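Local structure of pyocin S5 (Pseudomonas aeruginosa PAO1, 6THK) at residues 377-381 with 382-386; 424-427 with 428-432; 473-476 with 477-481. The protein probably kills target bacteria as a channel-forming bacteriocin, inserting into the cytoplasmic membrane and depolarising it. The protein carries 1 engineered substitution. One frame throughout, in Å; residues are numbered along the deposited sequence.

How the contacts relate
All three contacts are local, each between neighbouring residues on or beside a helix of the pore-forming domain. Contact 3, on helix 468-481, is wholly buried in the domain, whereas contacts 1 and 2 are partly buried. The chemistry follows that placement. Contact 1, at the turn between helices 361-378 and 381-392, is mainly polar, with a zinc-bound aspartate, flanked by leucines; contact 2, at the end of helix 419-431, has a charged surface flank and an aromatic inner one; contact 3 has only small or nonpolar side chains and one threonine. Contact 1 meets contact 2 where Arg384 reaches Thr430 O, and contact 2 meets contact 3 where the Phe426 ring packs on Val475 and Val478.

Contact 1: 377-381 with 382-386; sequences KKLSL and KDRQA. With ZN (zinc ion), chain C.
Ser380 and Asp383 grip each other in both directions, forming a capping box at the start of helix 381-392. Ser380, the N-cap, accepts from Asp383 N through OG (3.2 Å), and Asp383 OD2 accepts from Ser380 N (3.1 Å), the donor standing 40° out of the carboxylate plane. A short hydroxyl and a short carboxylate suit these places, since each must fold straight back to a nearby amide. Asp383 CG sits beside its own backbone N (chi1 -66°), which turns the carboxylate toward the residue before the helix. Backbone bonds continue the first turn, from Arg384 N to Ser380 O and from Gln385 N to Leu381 O.

The same carboxylate is a metal ligand: Asp383 OD1 binds the zinc ion at 2.2 Å, while OD2 lies farther from it, at 2.7 Å. The site is completed by His501 and His503 of the C-terminal histidine tag, so it probably does not belong to the natural protein.

Contacts of Arg384 and Leu381 flank the cap. Leu379 lays CD2 over one face of the Arg384 guanidinium, offset toward its rim, and Leu379 O lies in the plane at the group's edge, 3.2 Å from NH1. Arg384 NE is hydrogen-bonded to Thr430 O of helix 419-431. On the outer side, Leu381 CG meets Gln385 NE2 at 3.5 Å, the flexible amide lying against the leucine branch.

The Ser380 N bond to OD2 thus probably helps hold the carboxylate that the zinc meets, with OD1 the nearer oxygen, and the cation would probably favour the ionised form of the aspartate.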
loop_
_atom_site.group_PDB
_atom_site.type_symbol
_atom_site.label_atom_id
_atom_site.label_comp_id
_atom_site.label_asym_id
_atom_site.label_seq_id
_atom_site.Cartn_x
_atom_site.Cartn_y
_atom_site.Cartn_z
ATOM N N LYS A 377 76.708 4.048 24.345
ATOM C CA LYS A 377 77.774 3.440 25.147
ATOM C C LYS A 377 77.340 2.139 25.824
ATOM O O LYS A 377 78.114 1.185 25.819
ATOM C CB LYS A 377 78.337 4.437 26.170
ATOM N N LYS A 378 76.111 2.089 26.380
ATOM C CA LYS A 378 75.585 0.896 27.062
ATOM C C LYS A 378 74.999 -0.169 26.103
ATOM O O LYS A 378 74.783 -1.309 26.521
ATOM C CB LYS A 378 74.577 1.274 28.167
ATOM C CG LYS A 378 75.249 1.636 29.485
ATOM C CD LYS A 378 74.410 1.235 30.695
ATOM C CE LYS A 378 75.158 1.458 31.990
ATOM N NZ LYS A 378 74.408 0.954 33.176
ATOM N N LEU A 379 74.763 0.192 24.831
ATOM C CA LEU A 379 74.228 -0.726 23.822
ATOM C C LEU A 379 75.373 -1.312 22.990
ATOM O O LEU A 379 76.168 -0.556 22.414
ATOM C CB LEU A 379 73.220 0.028 22.933
ATOM C CG LEU A 379 72.121 -0.738 22.214
ATOM C CD1 LEU A 379 71.108 -1.326 23.187
ATOM C CD2 LEU A 379 71.395 0.189 21.265
ATOM N N SER A 380 75.491 -2.633 23.012
ATOM C CA SER A 380 76.520 -3.362 22.285
ATOM C C SER A 380 76.185 -3.605 20.820
ATOM O O SER A 380 75.044 -3.493 20.409
ATOM C CB SER A 380 76.831 -4.686 22.977
ATOM O OG SER A 380 76.021 -5.724 22.482
ATOM N N LEU A 381 77.209 -3.941 20.046
ATOM C CA LEU A 381 77.081 -4.232 18.628
ATOM C C LEU A 381 76.203 -5.447 18.407
ATOM O O LEU A 381 75.399 -5.482 17.493
ATOM C CB LEU A 381 78.453 -4.493 18.030
ATOM C CG LEU A 381 78.489 -4.885 16.560
ATOM C CD1 LEU A 381 77.946 -3.742 15.721
ATOM C CD2 LEU A 381 79.904 -5.245 16.143
ATOM N N LYS A 382 76.368 -6.445 19.259
ATOM C CA LYS A 382 75.583 -7.656 19.182
ATOM C C LYS A 382 74.113 -7.321 19.386
ATOM O O LYS A 382 73.252 -7.924 18.769
ATOM C CB LYS A 382 76.049 -8.653 20.238
ATOM C CG LYS A 382 76.980 -9.728 19.714
ATOM C CD LYS A 382 78.112 -10.014 20.684
ATOM C CE LYS A 382 78.405 -11.505 20.774
ATOM N NZ LYS A 382 79.200 -11.857 21.987
ATOM N N ASP A 383 73.841 -6.363 20.274
ATOM C CA ASP A 383 72.477 -5.937 20.567
ATOM C C ASP A 383 71.846 -5.346 19.313
ATOM O O ASP A 383 70.787 -5.775 18.886
ATOM C CB ASP A 383 72.440 -4.896 21.689
ATOM C CG ASP A 383 72.873 -5.448 23.032
ATOM O OD1 ASP A 383 72.769 -6.662 23.266
ATOM O OD2 ASP A 383 73.350 -4.656 23.855
ATOM N N ARG A 384 72.511 -4.341 18.759
ATOM C CA ARG A 384 72.110 -3.660 17.537
ATOM C C ARG A 384 71.809 -4.704 16.464
ATOM O O ARG A 384 70.711 -4.703 15.928
ATOM C CB ARG A 384 73.207 -2.682 17.074
ATOM C CG ARG A 384 73.479 -1.551 18.063
ATOM C CD ARG A 384 74.526 -0.559 17.577
ATOM N NE ARG A 384 74.081 0.823 17.786
ATOM C CZ ARG A 384 74.273 1.523 18.899
ATOM N NH1 ARG A 384 74.916 0.985 19.930
ATOM N NH2 ARG A 384 73.825 2.769 18.992
ATOM N N GLN A 385 72.747 -5.639 16.206
ATOM C CA GLN A 385 72.538 -6.687 15.197
ATOM C C GLN A 385 71.318 -7.548 15.468
ATOM O O GLN A 385 70.581 -7.837 14.530
ATOM C CB GLN A 385 73.782 -7.560 15.032
ATOM C CG GLN A 385 74.994 -6.820 14.479
ATOM C CD GLN A 385 76.311 -7.572 14.678
ATOM O OE1 GLN A 385 76.421 -8.565 15.434
ATOM N NE2 GLN A 385 77.356 -7.076 14.020
ATOM N N ALA A 386 71.082 -7.932 16.743
ATOM C CA ALA A 386 69.931 -8.745 17.169
ATOM C C ALA A 386 68.604 -8.020 16.920
ATOM O O ALA A 386 67.628 -8.645 16.472
ATOM C CB ALA A 386 70.047 -9.094 18.649
HETATM ZN ZN ZN C . 73.904 -6.986 25.185
#

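Contact 2: 424-427 with 428-432; sequences QEFK and ISTET
Lys427 runs past Ile428 toward Glu431 on the outer flank of helix 419-431. Its CB merely adjoins the next peptide; CG, 3.3 Å from Ile428 N, comes within 4.0 Å of Glu431 OE1. Beyond CG the chain bends at chi3 (115°) and chi4 (24°), curling back so that NZ ends near both partners. NZ rests 3.8 Å from Ile428 CG1 and makes a long salt bridge, 3.9 Å, with Glu431 OE1. A long, flexible lysine suits this flank because its methylenes can lie on the helix while its charge turns to a glutamate one turn on; the same side chain also touches Ala388 and Asp392 of helix 381-392.

Ile428 carries the packing onward: its CG1-CD1 arm lies against the Gln424 and Glu425 side chains, CD1 touching Gln424 CG (3.8 Å) and Glu425 OE1 (3.5 Å).

These are the last two turns of an amphipathic helix in the pore-forming domain. On its inner side Phe426 enters an aromatic cluster, with Trp435 and Phe438 packed edge-to-face and Phe391 also meeting its ring.

Near the C-terminal end the backbone bonds fork. Lys427 O takes both Glu431 N and Thr430 N, from the same face of its plane, while Thr430 N also gives a weak bond to Phe426 O. Thr430 OG1, beside its own backbone N, donates to Phe426 O at 3.0 Å, from 38° above the carbonyl plane, a way for a hydroxyl to be satisfied in a buried place. This OG1 also lies 3.5 Å from Phe426 CE1. Ser429 OG instead bonds Asp434 O, just past the helix.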
loop_
_atom_site.group_PDB
_atom_site.type_symbol
_atom_site.label_atom_id
_atom_site.label_comp_id
_atom_site.label_asym_id
_atom_site.label_seq_id
_atom_site.Cartn_x
_atom_site.Cartn_y
_atom_site.Cartn_z
ATOM N N GLN A 424 62.619 -0.600 7.896
ATOM C CA GLN A 424 63.948 -0.504 7.349
ATOM C C GLN A 424 64.649 0.712 7.924
ATOM O O GLN A 424 65.793 0.638 8.321
ATOM C CB GLN A 424 63.876 -0.380 5.839
ATOM C CG GLN A 424 65.137 0.174 5.219
ATOM C CD GLN A 424 65.854 -0.858 4.391
ATOM O OE1 GLN A 424 65.606 -2.052 4.523
ATOM N NE2 GLN A 424 66.743 -0.405 3.530
ATOM N N GLU A 425 63.953 1.836 7.990
ATOM C CA GLU A 425 64.558 3.030 8.564
ATOM C C GLU A 425 64.839 2.839 10.067
ATOM O O GLU A 425 65.802 3.370 10.590
ATOM C CB GLU A 425 63.875 4.350 8.134
ATOM C CG GLU A 425 64.732 5.611 8.420
ATOM C CD GLU A 425 65.925 5.806 7.480
ATOM O OE1 GLU A 425 65.929 5.093 6.459
ATOM O OE2 GLU A 425 66.847 6.641 7.750
ATOM N N PHE A 426 63.969 2.116 10.766
ATOM C CA PHE A 426 64.206 1.820 12.171
ATOM C C PHE A 426 65.464 0.969 12.323
ATOM O O PHE A 426 66.289 1.220 13.192
ATOM C CB PHE A 426 63.016 1.088 12.778
ATOM C CG PHE A 426 63.007 1.091 14.273
ATOM C CD1 PHE A 426 63.984 0.427 14.980
ATOM C CD2 PHE A 426 62.029 1.761 14.974
ATOM C CE1 PHE A 426 63.983 0.415 16.358
ATOM C CE2 PHE A 426 62.026 1.768 16.352
ATOM C CZ PHE A 426 63.006 1.093 17.047
ATOM N N LYS A 427 65.605 -0.023 11.447
ATOM C CA LYS A 427 66.750 -0.925 11.440
ATOM C C LYS A 427 68.054 -0.196 11.145
ATOM O O LYS A 427 69.048 -0.410 11.815
ATOM C CB LYS A 427 66.529 -2.046 10.431
ATOM C CG LYS A 427 67.797 -2.563 9.784
ATOM C CD LYS A 427 67.507 -3.697 8.811
ATOM C CE LYS A 427 67.848 -3.314 7.379
ATOM N NZ LYS A 427 68.872 -2.240 7.300
ATOM N N ILE A 428 68.032 0.720 10.179
ATOM C CA ILE A 428 69.214 1.506 9.826
ATOM C C ILE A 428 69.616 2.369 11.010
ATOM O O ILE A 428 70.782 2.488 11.341
ATOM C CB ILE A 428 68.954 2.416 8.618
ATOM C CG1 ILE A 428 68.710 1.599 7.358
ATOM C CG2 ILE A 428 70.122 3.358 8.394
ATOM C CD1 ILE A 428 68.094 2.404 6.243
ATOM N N SER A 429 68.611 2.943 11.658
ATOM C CA SER A 429 68.740 3.768 12.842
ATOM C C SER A 429 69.224 3.014 14.076
ATOM O O SER A 429 69.627 3.634 15.027
ATOM C CB SER A 429 67.421 4.463 13.149
ATOM O OG SER A 429 67.319 5.672 12.434
ATOM N N THR A 430 69.036 1.701 14.120
ATOM C CA THR A 430 69.506 0.891 15.228
ATOM C C THR A 430 70.984 0.550 15.014
ATOM O O THR A 430 71.801 0.666 15.916
ATOM C CB THR A 430 68.699 -0.407 15.333
ATOM O OG1 THR A 430 67.356 -0.100 15.703
ATOM C CG2 THR A 430 69.292 -1.316 16.376
ATOM N N GLU A 431 71.300 0.132 13.797
ATOM C CA GLU A 431 72.640 -0.235 13.353
ATOM C C GLU A 431 73.584 0.948 13.373
ATOM O O GLU A 431 74.718 0.818 13.825
ATOM C CB GLU A 431 72.582 -0.913 11.982
ATOM C CG GLU A 431 71.834 -2.236 12.035
ATOM C CD GLU A 431 72.164 -3.235 10.947
ATOM O OE1 GLU A 431 71.773 -2.995 9.781
ATOM O OE2 GLU A 431 72.762 -4.286 11.274
ATOM N N THR A 432 73.125 2.104 12.905
ATOM C CA THR A 432 73.929 3.322 12.956
ATOM C C THR A 432 73.543 4.008 14.271
ATOM O O THR A 432 72.630 3.556 14.976
ATOM C CB THR A 432 73.715 4.188 11.683
ATOM O OG1 THR A 432 72.422 4.794 11.691
ATOM C CG2 THR A 432 73.898 3.394 10.394
#

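Contact 3: 473-476 with 477-481; sequences ALVM and AVTGA
Val475 and Thr479 lie side by side on helix 468-481, which, with helix 451-464, probably corresponds to the buried hydrophobic hairpin characteristic of channel-forming colicins; much of it falls in a predicted transmembrane segment.

Hydrogen bonding is the regular alpha-helical pattern. Ala477 N reaches Ala473 O, Val478 N reaches Leu474 O (2.9 Å) and Gly480 N reaches Met476 O (2.8 Å). Val475 O has two donors: Thr479 N and, at 2.8 Å, Thr479 OG1. The hydroxyl takes this bond because OG1 is set beside the backbone N (chi1 -60°), so threonine can sit in a nonpolar interior with its polar atom satisfied by its own helix.

Nonpolar packing uses the outward flanks of the helix. Ala473 and Ala477 are small enough to let helix 485-498 approach at Val495, Ile498 and Ala491. Met476, long and pliant, bends at chi3 (-73°) and meets Thr342, Met345, Ala346 and Leu349 of helix 340-353, as well as Leu494. Val475 and Thr479 face Ala458 of helix 451-464, and Val478 touches Phe438.

Between the paired side chains, Val475 CG1 stands 4.1 Å from Thr479 OG1, whose bond arrives 41° above the plane of the Val475 carbonyl.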
loop_
_atom_site.group_PDB
_atom_site.type_symbol
_atom_site.label_atom_id
_atom_site.label_comp_id
_atom_site.label_asym_id
_atom_site.label_seq_id
_atom_site.Cartn_x
_atom_site.Cartn_y
_atom_site.Cartn_z
ATOM N N ALA A 473 61.584 -2.256 24.260
ATOM C CA ALA A 473 61.849 -1.110 25.109
ATOM C C ALA A 473 62.428 0.049 24.282
ATOM O O ALA A 473 62.044 1.197 24.513
ATOM C CB ALA A 473 62.815 -1.497 26.219
ATOM N N LEU A 474 63.362 -0.232 23.341
ATOM C CA LEU A 474 63.956 0.807 22.483
ATOM C C LEU A 474 62.881 1.396 21.550
ATOM O O LEU A 474 62.875 2.609 21.326
ATOM C CB LEU A 474 65.136 0.232 21.692
ATOM C CG LEU A 474 65.925 1.183 20.796
ATOM C CD1 LEU A 474 66.423 2.399 21.567
ATOM C CD2 LEU A 474 67.109 0.464 20.181
ATOM N N VAL A 475 61.950 0.551 21.117
ATOM C CA VAL A 475 60.842 0.966 20.275
ATOM C C VAL A 475 59.961 1.931 21.059
ATOM O O VAL A 475 59.596 2.983 20.564
ATOM C CB VAL A 475 60.003 -0.233 19.819
ATOM C CG1 VAL A 475 58.596 0.202 19.474
ATOM C CG2 VAL A 475 60.657 -0.915 18.637
ATOM N N MET A 476 59.621 1.560 22.282
ATOM C CA MET A 476 58.821 2.422 23.159
ATOM C C MET A 476 59.531 3.706 23.473
ATOM O O MET A 476 58.876 4.735 23.519
ATOM C CB MET A 476 58.429 1.715 24.445
ATOM C CG MET A 476 57.508 0.570 24.217
ATOM S SD MET A 476 56.681 0.081 25.734
ATOM C CE MET A 476 58.028 -0.740 26.637
ATOM N N ALA A 477 60.870 3.666 23.630
ATOM C CA ALA A 477 61.670 4.865 23.900
ATOM C C ALA A 477 61.624 5.852 22.722
ATOM O O ALA A 477 61.351 7.040 22.902
ATOM C CB ALA A 477 63.099 4.475 24.230
ATOM N N VAL A 478 61.792 5.307 21.532
ATOM C CA VAL A 478 61.759 6.042 20.283
ATOM C C VAL A 478 60.358 6.639 20.011
ATOM O O VAL A 478 60.240 7.796 19.634
ATOM C CB VAL A 478 62.258 5.116 19.164
ATOM C CG1 VAL A 478 61.519 5.343 17.877
ATOM C CG2 VAL A 478 63.756 5.253 18.984
ATOM N N THR A 479 59.317 5.832 20.206
ATOM C CA THR A 479 57.894 6.238 20.093
ATOM C C THR A 479 57.587 7.347 21.128
ATOM O O THR A 479 56.930 8.323 20.791
ATOM C CB THR A 479 56.995 5.012 20.319
ATOM O OG1 THR A 479 57.307 4.040 19.331
ATOM C CG2 THR A 479 55.513 5.326 20.285
ATOM N N GLY A 480 58.070 7.165 22.368
ATOM C CA GLY A 480 57.895 8.094 23.480
ATOM C C GLY A 480 58.479 9.475 23.228
ATOM O O GLY A 480 57.869 10.468 23.615
ATOM N N ALA A 481 59.656 9.559 22.571
ATOM C CA ALA A 481 60.302 10.836 22.188
ATOM C C ALA A 481 59.408 11.644 21.219
ATOM O O ALA A 481 59.516 12.866 21.124
ATOM C CB ALA A 481 61.643 10.560 21.519
#